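Local coordinates for protein cystalysin (Treponema denticola, PDB 1C7N) that belongs to the class I and II aminotransferase family and binds pyridoxal-5'-phosphate, at residues W78-W91 with F207-S221. Residues are numbered along the deposited sequence; the frame is centred on the assembly and turned at random.
Sequences WMKDRHQWDIQTDW and FDLIMPGYEHTVFQS. Unlike the reference sequence in segment 78-91: Gln88 (reference Glu).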
# COMPACT_ATOMS: atom_id res chain seq x y z
N TRP A 78 1.27 21.84 7.66
CA TRP A 78 0.51 21.29 8.78
C TRP A 78 1.42 21.16 10.01
O TRP A 78 1.04 21.53 11.12
CB TRP A 78 -0.08 19.93 8.40
CG TRP A 78 -0.90 19.27 9.50
CD1 TRP A 78 -0.48 18.32 10.39
CD2 TRP A 78 -2.29 19.49 9.77
NE1 TRP A 78 -1.52 17.93 11.20
CE2 TRP A 78 -2.64 18.63 10.84
CE3 TRP A 78 -3.27 20.32 9.22
CZ2 TRP A 78 -3.94 18.58 11.37
CZ3 TRP A 78 -4.56 20.27 9.75
CH2 TRP A 78 -4.88 19.41 10.81
N MET A 79 2.63 20.65 9.82
CA MET A 79 3.56 20.50 10.94
C MET A 79 3.88 21.85 11.57
O MET A 79 4.01 21.95 12.79
CB MET A 79 4.86 19.83 10.50
CG MET A 79 4.67 18.45 9.90
SD MET A 79 3.54 17.41 10.87
CE MET A 79 3.16 16.16 9.63
N LYS A 80 4.00 22.88 10.74
CA LYS A 80 4.32 24.22 11.24
C LYS A 80 3.17 24.84 12.02
O LYS A 80 3.32 25.14 13.20
CB LYS A 80 4.69 25.16 10.08
CG LYS A 80 4.94 26.59 10.55
CD LYS A 80 5.20 27.54 9.39
CE LYS A 80 5.35 28.97 9.90
NZ LYS A 80 6.36 29.05 11.00
N ASP A 81 2.04 25.02 11.36
CA ASP A 81 0.87 25.62 11.98
C ASP A 81 0.31 24.84 13.18
O ASP A 81 -0.06 25.43 14.18
CB ASP A 81 -0.25 25.80 10.95
CG ASP A 81 0.19 26.60 9.73
OD1 ASP A 81 1.22 27.30 9.81
OD2 ASP A 81 -0.50 26.54 8.70
N ARG A 82 0.26 23.52 13.06
CA ARG A 82 -0.29 22.69 14.12
C ARG A 82 0.66 22.25 15.22
O ARG A 82 0.24 22.00 16.35
CB ARG A 82 -0.94 21.45 13.50
CG ARG A 82 -2.24 21.72 12.79
CD ARG A 82 -3.40 21.75 13.77
NE ARG A 82 -4.65 22.18 13.15
CZ ARG A 82 -5.85 21.93 13.64
NH1 ARG A 82 -5.98 21.25 14.77
NH2 ARG A 82 -6.93 22.36 13.00
N HIS A 83 1.95 22.14 14.91
CA HIS A 83 2.91 21.69 15.91
C HIS A 83 4.19 22.50 16.09
O HIS A 83 5.13 22.01 16.73
CB HIS A 83 3.26 20.22 15.63
CG HIS A 83 2.08 19.30 15.67
ND1 HIS A 83 1.36 18.97 14.54
CD2 HIS A 83 1.47 18.67 16.70
CE1 HIS A 83 0.36 18.17 14.88
NE2 HIS A 83 0.41 17.98 16.18
N GLN A 84 4.25 23.72 15.57
CA GLN A 84 5.45 24.55 15.71
C GLN A 84 6.66 23.71 15.32
O GLN A 84 7.72 23.80 15.95
CB GLN A 84 5.65 25.00 17.16
CG GLN A 84 4.44 25.58 17.84
CD GLN A 84 4.62 25.67 19.34
OE1 GLN A 84 4.88 24.66 20.01
NE2 GLN A 84 4.50 26.88 19.88
N TRP A 85 6.49 22.88 14.30
CA TRP A 85 7.55 21.99 13.86
C TRP A 85 8.03 22.36 12.47
O TRP A 85 7.27 22.32 11.50
CB TRP A 85 7.01 20.56 13.88
CG TRP A 85 8.01 19.50 13.59
CD1 TRP A 85 9.36 19.58 13.72
CD2 TRP A 85 7.72 18.17 13.16
NE1 TRP A 85 9.94 18.37 13.41
CE2 TRP A 85 8.95 17.48 13.06
CE3 TRP A 85 6.53 17.48 12.86
CZ2 TRP A 85 9.03 16.14 12.67
CZ3 TRP A 85 6.62 16.15 12.47
CH2 TRP A 85 7.85 15.49 12.38
N ASP A 86 9.30 22.73 12.37
CA ASP A 86 9.91 23.13 11.11
C ASP A 86 10.60 21.97 10.39
O ASP A 86 11.70 21.55 10.78
CB ASP A 86 10.92 24.25 11.37
CG ASP A 86 11.42 24.90 10.09
OD1 ASP A 86 12.39 25.69 10.17
OD2 ASP A 86 10.85 24.64 9.01
N ILE A 87 9.97 21.45 9.35
CA ILE A 87 10.56 20.36 8.58
C ILE A 87 10.73 20.83 7.14
O ILE A 87 10.27 21.91 6.78
CB ILE A 87 9.66 19.10 8.58
CG1 ILE A 87 8.38 19.36 7.79
CG2 ILE A 87 9.33 18.69 10.00
CD1 ILE A 87 7.52 18.11 7.57
N GLN A 88 11.42 20.04 6.33
CA GLN A 88 11.61 20.40 4.93
C GLN A 88 10.86 19.38 4.08
O GLN A 88 10.57 18.28 4.54
CB GLN A 88 13.09 20.41 4.57
CG GLN A 88 13.91 21.47 5.31
CD GLN A 88 13.25 22.83 5.28
OE1 GLN A 88 12.73 23.27 4.25
NE2 GLN A 88 13.28 23.53 6.41
N THR A 89 10.56 19.76 2.85
CA THR A 89 9.82 18.88 1.95
C THR A 89 10.51 17.55 1.66
O THR A 89 9.85 16.51 1.58
CB THR A 89 9.55 19.58 0.61
OG1 THR A 89 10.77 20.14 0.11
CG2 THR A 89 8.51 20.68 0.79
N ASP A 90 11.83 17.57 1.50
CA ASP A 90 12.55 16.35 1.20
C ASP A 90 12.79 15.43 2.40
O ASP A 90 13.46 14.42 2.28
CB ASP A 90 13.88 16.67 0.49
CG ASP A 90 14.73 17.67 1.24
OD1 ASP A 90 15.82 18.01 0.73
OD2 ASP A 90 14.31 18.13 2.32
N TRP A 91 12.23 15.79 3.55
CA TRP A 91 12.34 14.99 4.77
C TRP A 91 11.21 13.95 4.82
O TRP A 91 11.27 12.98 5.57
CB TRP A 91 12.19 15.86 6.01
CG TRP A 91 13.35 16.74 6.35
CD1 TRP A 91 14.36 17.14 5.53
CD2 TRP A 91 13.57 17.39 7.61
NE1 TRP A 91 15.20 18.00 6.20
CE2 TRP A 91 14.74 18.17 7.48
CE3 TRP A 91 12.89 17.38 8.84
CZ2 TRP A 91 15.25 18.94 8.52
CZ3 TRP A 91 13.40 18.15 9.89
CH2 TRP A 91 14.57 18.92 9.72
N PHE A 207 -0.93 12.51 17.23
CA PHE A 207 -0.63 13.87 17.68
C PHE A 207 -1.63 15.00 17.38
O PHE A 207 -1.45 16.11 17.89
CB PHE A 207 0.82 14.29 17.32
CG PHE A 207 1.06 14.61 15.86
CD1 PHE A 207 2.32 15.06 15.46
CD2 PHE A 207 0.07 14.48 14.90
CE1 PHE A 207 2.59 15.38 14.13
CE2 PHE A 207 0.33 14.79 13.56
CZ PHE A 207 1.59 15.24 13.18
N ASP A 208 -2.68 14.73 16.61
CA ASP A 208 -3.69 15.76 16.33
C ASP A 208 -4.90 15.54 17.22
O ASP A 208 -5.80 16.39 17.27
CB ASP A 208 -4.17 15.73 14.88
CG ASP A 208 -3.06 15.98 13.89
OD1 ASP A 208 -2.31 16.96 14.07
OD2 ASP A 208 -2.96 15.21 12.91
N LEU A 209 -4.94 14.41 17.92
CA LEU A 209 -6.07 14.07 18.78
C LEU A 209 -5.72 14.31 20.25
O LEU A 209 -5.53 13.36 21.02
CB LEU A 209 -6.48 12.61 18.54
CG LEU A 209 -7.00 12.35 17.12
CD1 LEU A 209 -6.94 10.87 16.79
CD2 LEU A 209 -8.41 12.88 16.98
N ILE A 210 -5.65 15.58 20.61
CA ILE A 210 -5.32 16.00 21.97
C ILE A 210 -6.55 16.59 22.66
O ILE A 210 -7.28 17.37 22.06
CB ILE A 210 -4.21 17.08 21.95
CG1 ILE A 210 -3.04 16.61 21.09
CG2 ILE A 210 -3.74 17.38 23.37
CD1 ILE A 210 -2.39 15.32 21.56
N MET A 211 -6.77 16.20 23.92
CA MET A 211 -7.91 16.73 24.65
C MET A 211 -7.62 18.15 25.11
O MET A 211 -6.46 18.54 25.26
CB MET A 211 -8.23 15.85 25.87
CG MET A 211 -8.72 14.45 25.52
SD MET A 211 -10.19 14.48 24.47
CE MET A 211 -9.47 14.08 22.87
N PRO A 212 -8.67 18.97 25.31
CA PRO A 212 -8.51 20.36 25.75
C PRO A 212 -7.59 20.50 26.96
O PRO A 212 -7.66 19.72 27.90
CB PRO A 212 -9.95 20.77 26.07
CG PRO A 212 -10.73 20.00 25.04
CD PRO A 212 -10.09 18.63 25.13
N GLY A 213 -6.72 21.51 26.91
CA GLY A 213 -5.80 21.75 28.00
C GLY A 213 -4.41 21.17 27.80
O GLY A 213 -3.42 21.74 28.27
N TYR A 214 -4.31 20.04 27.12
CA TYR A 214 -3.02 19.42 26.90
C TYR A 214 -2.35 19.91 25.62
O TYR A 214 -3.02 20.39 24.70
CB TYR A 214 -3.16 17.90 26.92
CG TYR A 214 -3.76 17.44 28.22
CD1 TYR A 214 -5.14 17.26 28.34
CD2 TYR A 214 -2.97 17.29 29.36
CE1 TYR A 214 -5.72 16.94 29.57
CE2 TYR A 214 -3.53 16.98 30.59
CZ TYR A 214 -4.90 16.81 30.69
OH TYR A 214 -5.45 16.52 31.92
N GLU A 215 -1.02 19.80 25.59
CA GLU A 215 -0.23 20.25 24.46
C GLU A 215 0.77 19.18 24.02
O GLU A 215 1.58 18.73 24.82
CB GLU A 215 0.57 21.50 24.85
CG GLU A 215 -0.22 22.63 25.49
CD GLU A 215 -1.14 23.34 24.52
OE1 GLU A 215 -0.78 23.45 23.32
OE2 GLU A 215 -2.21 23.82 24.96
N HIS A 216 0.71 18.80 22.75
CA HIS A 216 1.64 17.81 22.22
C HIS A 216 2.93 18.49 21.75
O HIS A 216 2.90 19.58 21.18
CB HIS A 216 1.02 17.05 21.04
CG HIS A 216 1.94 16.04 20.43
ND1 HIS A 216 2.88 16.36 19.47
CD2 HIS A 216 2.10 14.72 20.67
CE1 HIS A 216 3.57 15.28 19.15
NE2 HIS A 216 3.12 14.27 19.87
N THR A 217 4.05 17.84 22.02
CA THR A 217 5.35 18.35 21.61
C THR A 217 5.99 17.31 20.70
O THR A 217 6.25 16.19 21.13
CB THR A 217 6.28 18.56 22.82
OG1 THR A 217 5.72 19.54 23.70
CG2 THR A 217 7.66 19.02 22.36
N VAL A 218 6.23 17.67 19.44
CA VAL A 218 6.87 16.75 18.52
C VAL A 218 8.26 16.52 19.10
O VAL A 218 9.06 17.45 19.24
CB VAL A 218 6.99 17.35 17.10
CG1 VAL A 218 7.84 16.46 16.22
CG2 VAL A 218 5.60 17.51 16.50
N PHE A 219 8.54 15.27 19.46
CA PHE A 219 9.80 14.91 20.08
C PHE A 219 11.06 15.46 19.41
O PHE A 219 11.88 16.11 20.07
CB PHE A 219 9.90 13.38 20.19
CG PHE A 219 10.66 12.91 21.39
CD1 PHE A 219 10.55 11.58 21.81
CD2 PHE A 219 11.49 13.77 22.11
CE1 PHE A 219 11.25 11.13 22.93
CE2 PHE A 219 12.19 13.32 23.23
CZ PHE A 219 12.07 12.00 23.64
N GLN A 220 11.23 15.23 18.11
CA GLN A 220 12.43 15.70 17.42
C GLN A 220 12.49 17.21 17.20
O GLN A 220 13.46 17.72 16.65
CB GLN A 220 12.59 14.99 16.08
CG GLN A 220 11.57 15.36 15.02
CD GLN A 220 11.93 14.80 13.66
OE1 GLN A 220 11.76 13.61 13.40
NE2 GLN A 220 12.46 15.65 12.79
N SER A 221 11.46 17.93 17.64
CA SER A 221 11.43 19.38 17.47
C SER A 221 12.12 20.12 18.61
O SER A 221 12.33 21.33 18.54
CB SER A 221 9.98 19.87 17.37
OG SER A 221 9.37 19.88 18.65
O HOH W 1 5.48 20.47 18.89
O HOH W 2 12.92 18.24 13.98
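A water bridging Trp85 and Gln220 is gripped by three bonds: it accepts from Trp85 NE1 (3.0 Å) and from Gln220 NE2, and donates to Gln220 O (2.8 Å), lying near the indole plane at its edge. Gln220 CD meets the same edge 3.3 Å from Trp85 CZ2, and its OE1 bonds Thr232. Val218 CG1 makes a CH-pi contact over one face of the Trp85 six-membered ring, while Ile87 CG2 covers the opposite face. In this PLP-dependent aminotransferase fold, the contact joins helix 69-83 and the segment that follows to the long loop after strand 199-203; the side chain of Phe207 is about 10 Å from the bound pyridoxal-5'-phosphate. His83 NE2 donates to Phe207 O at 3.1 Å with an N-H...O angle of 175°, in the imidazole plane but well above the carbonyl plane, not on a lone pair. The same imidazole stacks face-to-face on the Phe207 ring, centroids 3.9 Å apart and planes at 19°. Phe207 CG sits between its backbone N and carbonyl carbon (chi1 75°), a torsion that places one ring face against the imidazole, His83 CE1 over its centre. Met79 SD reaches that ring's edge, 3.7 Å from Phe207 CZ, a Met-aromatic contact. Trp78 NE1 donates a bent bond to Asp208 OD1 at 3.1 Å, on the syn side but tilted out of the carboxylate plane, while Asp208 OD2 bonds Thr239.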